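Local coordinates for septation protein imp2 (Schizosaccharomyces pombe, PDB 5C1F), which is required for normal septation in fission yeast, taking part in medial-ring disassembly, and binds membrane phospholipids through the F-BAR domain described here, at residues D141-H144 with Y145-K149; Y152-S155 with Q156-M159; A170-N173 with K174-A178; S184-Q187 with S188-A192. All blocks are in the same frame, centred on the assembly; numbering follows the deposited sequence. Where two conformers were deposited one is given.

Contact 1: residues D141-H144 with Y145-K149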
loop_
_atom_site.group_PDB
_atom_site.type_symbol
_atom_site.label_atom_id
_atom_site.label_comp_id
_atom_site.label_asym_id
_atom_site.label_seq_id
_atom_site.Cartn_x
_atom_site.Cartn_y
_atom_site.Cartn_z
ATOM N N ASP A 141 -28.454 -7.167 -66.955
ATOM C CA ASP A 141 -29.909 -7.311 -66.975
ATOM C C ASP A 141 -30.541 -6.685 -68.212
ATOM O O ASP A 141 -31.428 -7.281 -68.817
ATOM C CB ASP A 141 -30.527 -6.691 -65.720
ATOM C CG ASP A 141 -30.349 -7.558 -64.493
ATOM O OD1 ASP A 141 -30.218 -8.794 -64.642
ATOM O OD2 ASP A 141 -30.348 -7.003 -63.375
ATOM N N LYS A 142 -30.100 -5.484 -68.579
ATOM C CA LYS A 142 -30.621 -4.815 -69.769
ATOM C C LYS A 142 -30.396 -5.682 -70.998
ATOM O O LYS A 142 -31.310 -5.905 -71.795
ATOM C CB LYS A 142 -29.966 -3.447 -69.968
ATOM C CG LYS A 142 -30.465 -2.370 -69.023
ATOM C CD LYS A 142 -29.899 -1.011 -69.402
ATOM C CE LYS A 142 -30.303 0.059 -68.401
ATOM N NZ LYS A 142 -29.739 1.395 -68.754
ATOM N N TYR A 143 -29.174 -6.179 -71.130
ATOM C CA TYR A 143 -28.799 -7.022 -72.257
ATOM C C TYR A 143 -29.534 -8.360 -72.221
ATOM O O TYR A 143 -29.888 -8.910 -73.262
ATOM C CB TYR A 143 -27.284 -7.231 -72.258
ATOM C CG TYR A 143 -26.777 -8.212 -73.283
ATOM C CD1 TYR A 143 -26.831 -7.921 -74.638
ATOM C CD2 TYR A 143 -26.224 -9.422 -72.891
ATOM C CE1 TYR A 143 -26.357 -8.821 -75.578
ATOM C CE2 TYR A 143 -25.745 -10.323 -73.819
ATOM C CZ TYR A 143 -25.814 -10.019 -75.159
ATOM O OH TYR A 143 -25.337 -10.921 -76.079
ATOM N N HIS A 144 -29.767 -8.866 -71.014
ATOM C CA HIS A 144 -30.481 -10.123 -70.823
ATOM C C HIS A 144 -31.903 -10.047 -71.362
ATOM O O HIS A 144 -32.304 -10.855 -72.201
ATOM C CB HIS A 144 -30.503 -10.499 -69.336
ATOM C CG HIS A 144 -31.250 -11.762 -69.039
ATOM N ND1 HIS A 144 -32.361 -11.794 -68.213
ATOM C CD2 HIS A 144 -31.053 -13.034 -69.446
ATOM C CE1 HIS A 144 -32.806 -13.031 -68.134
ATOM N NE2 HIS A 144 -32.037 -13.808 -68.867
ATOM N N TYR A 145 -32.659 -9.066 -70.885
ATOM C CA TYR A 145 -34.080 -8.988 -71.198
ATOM C C TYR A 145 -34.344 -8.365 -72.566
ATOM O O TYR A 145 -35.462 -8.435 -73.076
ATOM C CB TYR A 145 -34.817 -8.227 -70.092
ATOM C CG TYR A 145 -34.958 -9.052 -68.828
ATOM C CD1 TYR A 145 -34.002 -8.987 -67.821
ATOM C CD2 TYR A 145 -36.029 -9.922 -68.659
ATOM C CE1 TYR A 145 -34.119 -9.752 -66.671
ATOM C CE2 TYR A 145 -36.155 -10.691 -67.515
ATOM C CZ TYR A 145 -35.195 -10.604 -66.524
ATOM O OH TYR A 145 -35.316 -11.369 -65.386
ATOM N N LEU A 146 -33.317 -7.775 -73.169
ATOM C CA LEU A 146 -33.420 -7.351 -74.562
ATOM C C LEU A 146 -33.390 -8.575 -75.469
ATOM O O LEU A 146 -34.175 -8.675 -76.413
ATOM C CB LEU A 146 -32.298 -6.381 -74.936
ATOM C CG LEU A 146 -32.559 -4.909 -74.610
ATOM C CD1 LEU A 146 -31.396 -4.044 -75.066
ATOM C CD2 LEU A 146 -33.861 -4.441 -75.245
ATOM N N CYS A 147 -32.486 -9.507 -75.176
ATOM C CA CYS A 147 -32.423 -10.766 -75.910
ATOM C C CYS A 147 -33.708 -11.554 -75.705
ATOM O O CYS A 147 -34.165 -12.268 -76.595
ATOM C CB CYS A 147 -31.218 -11.597 -75.464
ATOM S SG CYS A 147 -29.622 -10.819 -75.775
ATOM N N LYS A 148 -34.289 -11.407 -74.522
ATOM C CA LYS A 148 -35.503 -12.122 -74.168
ATOM C C LYS A 148 -36.703 -11.601 -74.958
ATOM O O LYS A 148 -37.618 -12.358 -75.285
ATOM C CB LYS A 148 -35.759 -12.006 -72.665
ATOM C CG LYS A 148 -36.373 -13.247 -72.045
ATOM C CD LYS A 148 -36.545 -13.090 -70.543
ATOM C CE LYS A 148 -37.228 -14.309 -69.943
ATOM N NZ LYS A 148 -37.594 -14.088 -68.518
ATOM N N LYS A 149 -36.699 -10.308 -75.265
ATOM C CA LYS A 149 -37.770 -9.721 -76.061
ATOM C C LYS A 149 -37.660 -10.138 -77.521
ATOM O O LYS A 149 -38.670 -10.387 -78.179
ATOM C CB LYS A 149 -37.759 -8.198 -75.947
ATOM C CG LYS A 149 -38.435 -7.669 -74.695
ATOM C CD LYS A 149 -38.252 -6.170 -74.568
ATOM C CE LYS A 149 -38.724 -5.449 -75.816
ATOM N NZ LYS A 149 -38.458 -3.988 -75.729
#

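Contact 2: residues Y152-S155 with Q156-M159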
loop_
_atom_site.group_PDB
_atom_site.type_symbol
_atom_site.label_atom_id
_atom_site.label_comp_id
_atom_site.label_asym_id
_atom_site.label_seq_id
_atom_site.Cartn_x
_atom_site.Cartn_y
_atom_site.Cartn_z
ATOM N N TYR A 152 -39.127 -13.430 -77.888
ATOM C CA TYR A 152 -40.578 -13.295 -77.897
ATOM C C TYR A 152 -41.125 -12.782 -79.232
ATOM O O TYR A 152 -42.067 -13.354 -79.779
ATOM C CB TYR A 152 -41.024 -12.367 -76.766
ATOM C CG TYR A 152 -42.438 -11.860 -76.928
ATOM C CD1 TYR A 152 -43.525 -12.701 -76.730
ATOM C CD2 TYR A 152 -42.686 -10.541 -77.281
ATOM C CE1 TYR A 152 -44.816 -12.243 -76.882
ATOM C CE2 TYR A 152 -43.971 -10.074 -77.434
ATOM C CZ TYR A 152 -45.035 -10.928 -77.233
ATOM O OH TYR A 152 -46.322 -10.463 -77.384
ATOM N N TYR A 153 -40.538 -11.705 -79.751
ATOM C CA TYR A 153 -41.009 -11.099 -80.996
ATOM C C TYR A 153 -40.893 -12.049 -82.180
ATOM O O TYR A 153 -41.693 -11.990 -83.114
ATOM C CB TYR A 153 -40.236 -9.814 -81.297
ATOM C CG TYR A 153 -40.577 -8.663 -80.384
ATOM C CD1 TYR A 153 -41.888 -8.417 -80.001
ATOM C CD2 TYR A 153 -39.584 -7.825 -79.900
ATOM C CE1 TYR A 153 -42.201 -7.361 -79.163
ATOM C CE2 TYR A 153 -39.884 -6.771 -79.063
ATOM C CZ TYR A 153 -41.193 -6.542 -78.695
ATOM O OH TYR A 153 -41.487 -5.489 -77.860
ATOM N N VAL A 154 -39.890 -12.918 -82.143
ATOM C CA VAL A 154 -39.722 -13.917 -83.190
ATOM C C VAL A 154 -40.807 -14.984 -83.068
ATOM O O VAL A 154 -41.365 -15.429 -84.071
ATOM C CB VAL A 154 -38.322 -14.570 -83.135
ATOM C CG1 VAL A 154 -38.247 -15.764 -84.076
ATOM C CG2 VAL A 154 -37.253 -13.546 -83.486
ATOM N N SER A 155 -41.125 -15.372 -81.835
ATOM C CA SER A 155 -42.149 -16.387 -81.596
ATOM C C SER A 155 -43.537 -15.897 -82.001
ATOM O O SER A 155 -44.419 -16.696 -82.308
ATOM C CB SER A 155 -42.154 -16.814 -80.126
ATOM O OG SER A 155 -42.442 -15.724 -79.270
ATOM N N GLN A 156 -43.721 -14.581 -82.005
ATOM C CA GLN A 156 -44.998 -13.988 -82.391
ATOM C C GLN A 156 -45.220 -14.038 -83.897
ATOM O O GLN A 156 -46.352 -13.949 -84.364
ATOM C CB GLN A 156 -45.083 -12.537 -81.909
ATOM C CG GLN A 156 -45.416 -12.388 -80.436
ATOM C CD GLN A 156 -46.797 -12.912 -80.100
ATOM O OE1 GLN A 156 -46.954 -14.069 -79.705
ATOM N NE2 GLN A 156 -47.808 -12.064 -80.256
ATOM N N GLN A 157 -44.137 -14.182 -84.654
ATOM C CA GLN A 157 -44.218 -14.160 -86.111
ATOM C C GLN A 157 -44.985 -15.354 -86.672
ATOM O O GLN A 157 -45.483 -15.309 -87.796
ATOM C CB GLN A 157 -42.817 -14.116 -86.718
ATOM C CG GLN A 157 -42.061 -12.834 -86.441
ATOM C CD GLN A 157 -40.638 -12.884 -86.952
ATOM O OE1 GLN A 157 -39.922 -13.858 -86.723
ATOM N NE2 GLN A 157 -40.220 -11.836 -87.653
ATOM N N ASN A 158 -45.080 -16.417 -85.883
ATOM C CA ASN A 158 -45.717 -17.648 -86.330
ATOM C C ASN A 158 -47.242 -17.560 -86.351
ATOM O O ASN A 158 -47.895 -18.218 -87.160
ATOM C CB ASN A 158 -45.277 -18.815 -85.444
ATOM C CG ASN A 158 -43.773 -19.025 -85.463
ATOM O OD1 ASN A 158 -43.111 -18.770 -86.470
ATOM N ND2 ASN A 158 -43.225 -19.491 -84.346
ATOM N N MET A 159 -47.806 -16.741 -85.469
ATOM C CA MET A 159 -49.257 -16.670 -85.336
ATOM C C MET A 159 -49.845 -15.295 -85.674
ATOM O O MET A 159 -51.059 -15.163 -85.820
ATOM C CB MET A 159 -49.671 -17.074 -83.917
ATOM C CG MET A 159 -49.478 -18.554 -83.606
ATOM S SD MET A 159 -50.574 -19.638 -84.550
ATOM C CE MET A 159 -52.180 -19.018 -84.054
HETATM O O HOH W 1 -45.038 -15.919 -78.053
#

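Contact 3: residues A170-N173 with K174-A178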
loop_
_atom_site.group_PDB
_atom_site.type_symbol
_atom_site.label_atom_id
_atom_site.label_comp_id
_atom_site.label_asym_id
_atom_site.label_seq_id
_atom_site.Cartn_x
_atom_site.Cartn_y
_atom_site.Cartn_z
ATOM N N ALA A 170 -41.521 -4.526 -86.453
ATOM C CA ALA A 170 -40.907 -3.229 -86.195
ATOM C C ALA A 170 -40.262 -3.219 -84.813
ATOM O O ALA A 170 -39.127 -2.772 -84.653
ATOM C CB ALA A 170 -41.934 -2.118 -86.316
ATOM N N LYS A 171 -40.996 -3.716 -83.819
ATOM C CA LYS A 171 -40.477 -3.837 -82.460
ATOM C C LYS A 171 -39.277 -4.771 -82.426
ATOM O O LYS A 171 -38.304 -4.523 -81.713
ATOM C CB LYS A 171 -41.556 -4.356 -81.506
ATOM C CG LYS A 171 -42.744 -3.436 -81.318
ATOM C CD LYS A 171 -43.881 -4.165 -80.611
ATOM C CE LYS A 171 -45.088 -3.263 -80.434
ATOM N NZ LYS A 171 -46.169 -3.912 -79.644
ATOM N N LEU A 172 -39.364 -5.853 -83.192
ATOM C CA LEU A 172 -38.282 -6.823 -83.277
ATOM C C LEU A 172 -37.031 -6.174 -83.848
ATOM O O LEU A 172 -35.929 -6.363 -83.331
ATOM C CB LEU A 172 -38.696 -8.020 -84.135
ATOM C CG LEU A 172 -37.600 -9.031 -84.478
ATOM C CD1 LEU A 172 -36.978 -9.610 -83.219
ATOM C CD2 LEU A 172 -38.146 -10.140 -85.363
ATOM N N ASN A 173 -37.206 -5.399 -84.910
ATOM C CA ASN A 173 -36.078 -4.753 -85.560
ATOM C C ASN A 173 -35.457 -3.687 -84.665
ATOM O O ASN A 173 -34.236 -3.547 -84.612
ATOM C CB ASN A 173 -36.500 -4.138 -86.892
ATOM C CG ASN A 173 -35.347 -4.026 -87.866
ATOM O OD1 ASN A 173 -34.443 -3.210 -87.685
ATOM N ND2 ASN A 173 -35.368 -4.853 -88.905
ATOM N N LYS A 174 -36.301 -2.945 -83.958
ATOM C CA LYS A 174 -35.815 -1.912 -83.052
ATOM C C LYS A 174 -35.041 -2.532 -81.891
ATOM O O LYS A 174 -34.045 -1.974 -81.430
ATOM C CB LYS A 174 -36.975 -1.069 -82.517
ATOM C CG LYS A 174 -36.544 0.281 -81.969
ATOM C CD LYS A 174 -37.497 0.795 -80.906
ATOM C CE LYS A 174 -37.354 0.005 -79.614
ATOM N NZ LYS A 174 -38.154 0.600 -78.506
ATOM N N THR A 175 -35.503 -3.689 -81.430
ATOM C CA THR A 175 -34.893 -4.371 -80.293
ATOM C C THR A 175 -33.551 -4.994 -80.676
ATOM O O THR A 175 -32.625 -5.039 -79.867
ATOM C CB THR A 175 -35.828 -5.465 -79.725
ATOM O OG1 THR A 175 -37.100 -4.887 -79.413
ATOM C CG2 THR A 175 -35.243 -6.077 -78.462
ATOM N N GLN A 176 -33.457 -5.476 -81.912
ATOM C CA GLN A 176 -32.222 -6.073 -82.411
ATOM C C GLN A 176 -31.107 -5.036 -82.548
ATOM O O GLN A 176 -29.941 -5.330 -82.277
ATOM C CB GLN A 176 -32.466 -6.765 -83.755
ATOM C CG GLN A 176 -33.195 -8.097 -83.642
ATOM C CD GLN A 176 -33.554 -8.693 -84.990
ATOM O OE1 GLN A 176 -33.774 -7.971 -85.963
ATOM N NE2 GLN A 176 -33.615 -10.019 -85.052
ATOM N N ASN A 177 -31.468 -3.824 -82.963
ATOM C CA ASN A 177 -30.489 -2.751 -83.120
ATOM C C ASN A 177 -30.016 -2.225 -81.770
ATOM O O ASN A 177 -28.972 -1.579 -81.673
ATOM C CB ASN A 177 -31.069 -1.610 -83.960
ATOM C CG ASN A 177 -31.385 -2.036 -85.380
ATOM O OD1 ASN A 177 -30.842 -3.024 -85.877
ATOM N ND2 ASN A 177 -32.267 -1.294 -86.042
ATOM N N ALA A 178 -30.792 -2.509 -80.728
ATOM C CA ALA A 178 -30.444 -2.099 -79.373
ATOM C C ALA A 178 -29.455 -3.071 -78.744
ATOM O O ALA A 178 -28.761 -2.728 -77.787
ATOM C CB ALA A 178 -31.696 -1.989 -78.513
#

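Contact 4: residues S184-Q187 with S188-A192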
loop_
_atom_site.group_PDB
_atom_site.type_symbol
_atom_site.label_atom_id
_atom_site.label_comp_id
_atom_site.label_asym_id
_atom_site.label_seq_id
_atom_site.Cartn_x
_atom_site.Cartn_y
_atom_site.Cartn_z
ATOM N N SER A 184 -22.402 -3.956 -75.877
ATOM C CA SER A 184 -21.197 -3.147 -75.742
ATOM C C SER A 184 -21.040 -2.606 -74.321
ATOM O O SER A 184 -19.974 -2.735 -73.717
ATOM C CB SER A 184 -21.220 -1.992 -76.745
ATOM O OG SER A 184 -20.014 -1.250 -76.695
ATOM N N ASP A 185 -22.103 -2.002 -73.793
ATOM C CA ASP A 185 -22.071 -1.437 -72.445
ATOM C C ASP A 185 -21.869 -2.527 -71.402
ATOM O O ASP A 185 -21.186 -2.319 -70.400
ATOM C CB ASP A 185 -23.358 -0.664 -72.148
ATOM C CG ASP A 185 -23.553 0.523 -73.070
ATOM O OD1 ASP A 185 -22.561 0.987 -73.674
ATOM O OD2 ASP A 185 -24.703 0.996 -73.183
ATOM N N TYR A 186 -22.474 -3.685 -71.648
ATOM C CA TYR A 186 -22.322 -4.848 -70.777
ATOM C C TYR A 186 -20.852 -5.267 -70.712
ATOM O O TYR A 186 -20.294 -5.426 -69.627
ATOM C CB TYR A 186 -23.209 -5.993 -71.282
ATOM C CG TYR A 186 -23.147 -7.300 -70.510
ATOM C CD1 TYR A 186 -22.627 -7.369 -69.223
ATOM C CD2 TYR A 186 -23.615 -8.472 -71.084
ATOM C CE1 TYR A 186 -22.570 -8.573 -68.540
ATOM C CE2 TYR A 186 -23.565 -9.674 -70.411
ATOM C CZ TYR A 186 -23.044 -9.722 -69.141
ATOM O OH TYR A 186 -23.000 -10.925 -68.477
ATOM N N GLN A 187 -20.222 -5.428 -71.871
ATOM C CA GLN A 187 -18.825 -5.847 -71.920
ATOM C C GLN A 187 -17.910 -4.809 -71.275
ATOM O O GLN A 187 -16.880 -5.154 -70.697
ATOM C CB GLN A 187 -18.390 -6.110 -73.361
ATOM C CG GLN A 187 -17.141 -6.973 -73.474
ATOM C CD GLN A 187 -17.334 -8.148 -74.413
ATOM O OE1 GLN A 187 -18.187 -8.112 -75.301
ATOM N NE2 GLN A 187 -16.550 -9.200 -74.214
ATOM N N SER A 188 -18.287 -3.539 -71.382
ATOM C CA SER A 188 -17.556 -2.475 -70.706
ATOM C C SER A 188 -17.679 -2.647 -69.200
ATOM O O SER A 188 -16.715 -2.448 -68.461
ATOM C CB SER A 188 -18.074 -1.100 -71.125
ATOM O OG SER A 188 -17.848 -0.870 -72.503
ATOM N N ALA A 189 -18.875 -3.026 -68.756
ATOM C CA ALA A 189 -19.141 -3.241 -67.340
ATOM C C ALA A 189 -18.335 -4.422 -66.820
ATOM O O ALA A 189 -17.811 -4.379 -65.710
ATOM C CB ALA A 189 -20.626 -3.462 -67.101
ATOM N N VAL A 190 -18.239 -5.473 -67.629
ATOM C CA VAL A 190 -17.413 -6.628 -67.294
ATOM C C VAL A 190 -15.946 -6.219 -67.139
ATOM O O VAL A 190 -15.280 -6.612 -66.181
ATOM C CB VAL A 190 -17.530 -7.736 -68.365
ATOM C CG1 VAL A 190 -16.546 -8.862 -68.085
ATOM C CG2 VAL A 190 -18.952 -8.266 -68.430
ATOM N N ALA A 191 -15.455 -5.417 -68.078
ATOM C CA ALA A 191 -14.066 -4.972 -68.051
ATOM C C ALA A 191 -13.772 -4.127 -66.813
ATOM O O ALA A 191 -12.756 -4.323 -66.143
ATOM C CB ALA A 191 -13.736 -4.190 -69.314
ATOM N N ALA A 192 -14.668 -3.191 -66.513
ATOM C CA ALA A 192 -14.477 -2.275 -65.394
ATOM C C ALA A 192 -14.518 -2.992 -64.041
ATOM O O ALA A 192 -13.765 -2.649 -63.128
ATOM C CB ALA A 192 -15.521 -1.172 -65.440
#

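Contact 1: residues D141-H144 with Y145-K149
The imidazole of His144 turns its edge to the phenol ring of Tyr145, a T-shaped pair between sequence neighbours on the long helix 69-155 of the F-BAR domain. The ring planes stand at 85° and the centroids lie 4.4 Å apart. His144 ND1 makes the approach, over one ring face but displaced toward the rim, 3.1 Å from Tyr145 CE1. The main-chain oxygen of Asp141 sits at the edge of the same phenol ring, in its plane, 3.2 Å from Tyr145 CD1.

On the residue before His144, the Tyr143 ring carries Cys147 SG over one face, 4.0 Å from its centroid and 20° off the normal, a sulfur-aromatic contact. Tyr143 reaches it because its CG is anti to the backbone N (chi1 173°), which swings the ring beside its own carbonyl and the next helical turn.

Helical i to i+4 bonds hold these partners in step, Tyr145 N to Asp141 O and Cys147 N to Tyr143 O among them. Further out, Tyr282 of the second subunit meets the His144 ring. Lys148 passes the imidazole obliquely, its CD 4.4 Å from His144 CE1.

Contact 2: residues Y152-S155 with Q156-M159
Tyr152 and Gln156 meet through a CH-pi contact at the C-terminal end of helix 69-155. The CG methylene of Gln156 lies over one face of the phenol ring, 3.9 Å from the centroid and 27° off the normal, its nearest ring atom being Tyr152 CZ. A bend at chi2 (-64°) of Gln156 then lays the amide nearly parallel to the ring, near Tyr152 CE1 and OH, with the two planes only 8° apart. An alanine in place of Gln156 would probably leave this face of Tyr152 without its methylene and the bridging water without one of its acceptors.

Among the polar interactions, a water donates to both Ser155 OG, at 2.9 Å, and Gln156 OE1, at 3.1 Å, joining the two side chains. The Ser155 hydroxyl turns back to its own helix and points at Tyr152 O, but at 2.5 Å from OG the bond is too short to be trusted in detail. Gln156 N reaches Tyr152 O weakly, while Gln157 N bonds to Val154 O at 3.1 Å, an i to i+3 step.

The turn is held against the following helix, 162-252: Gln157 NE2 bonds to Asn169 OD1, Tyr153 O accepts from Asn168 ND2, and the Tyr153 side chain packs on Lys171 and Thr175.

Contact 3: residues A170-N173 with K174-A178
Ala170 O accepts the backbone N-H of Lys174 at 2.9 Å, an ordinary i to i+4 bond early in helix 162-252. Lys171 O, next along, takes two donors from one residue: Thr175 N at 2.9 Å and Thr175 OG1 at 2.6 Å, reaching it from opposite faces of the carbonyl plane. The hydroxyl can do so because OG1 is anti to the carbonyl carbon of Thr175 (chi1 -54°) and so points back down the helix. A valine in place of Thr175 would probably cost Lys171 O its second donor, leaving the main-chain bond alone.

This face of the helix packs on its antiparallel partner in the F-BAR helical bundle, helix 69-155, with Thr175 against Val150 and Leu172 against Tyr153. Leu172 also crosses the extended side chain of Gln176, and its CD1 comes 3.9 Å from Gln176 NE2 in one of the two conformers of that glutamine; Gln176 N bonds to Leu172 O. On the exposed side, Asn173 O receives Asn177 N at 3.2 Å. The two amides add a weak bond, Asn177 ND2 to Asn173 OD1 at 3.3 Å with an N-H...O angle of 125°, and their planes stand 79° apart.

Contact 4: residues S184-Q187 with S188-A192
The Tyr186 ring receives Val190 obliquely: the CG2 methyl stands 3.6 Å from Tyr186 CE1 and 3.9 Å from Tyr186 CD1, so the touch falls on the CD1-CE1 part of the ring. Other aromatic rings gather round it as well. Tyr143 of helix 69-155 meets it with planes at about 45°, and Phe279 of the second subunit meets it at about 35°, while Tyr186 OH is hydrogen-bonded to the backbone N of Tyr280 of that subunit, which satisfies the buried phenol's polar end.

The valine is placed for this by its chi1 of 174°, which sets CG1 anti to the backbone N and leaves CG2 beside that N, directed back at the preceding turn. There CG2 also lies 3.4 Å from Tyr186 O, the oxygen that accepts Val190 N at 2.9 Å.

Both segments belong to helix 162-252 of the F-BAR domain, where the chain's own helix 69-155 and the second subunit of the dimer come together around Tyr186. Leu136 of helix 69-155 touches Tyr186, Ala189 and Val190.

The other side of the turn is exposed and polar. Ser184 O accepts twice from Ser188, from its N at 3.0 Å and its OG at 3.1 Å, the two arriving from opposite faces of the carbonyl plane. Regular bonds from Ala189 N to Asp185 O and from Ala191 N to Gln187 O follow this pair along the helix, the latter 3.0 Å long.

From the N terminus, contact 1 comes first on helix 69-155 and contact 2 ends that helix and enters the turn; contacts 3 and 4 follow on helix 162-252. All four are local and in series, so none closes a long loop, nests or crosses another. The hairpin between the helices nevertheless brings three pairs of them into touch. Contact 3 packs on contact 2, with Tyr153 CE2 3.4 Å from Thr175 OG1, and on contact 1, with Leu146 O near Thr175 CG2. Farther from the turn, contact 1 meets contact 4 where Tyr143 CD2 and Tyr186 CD2 lie 3.3 Å apart, and both contacts touch the second subunit.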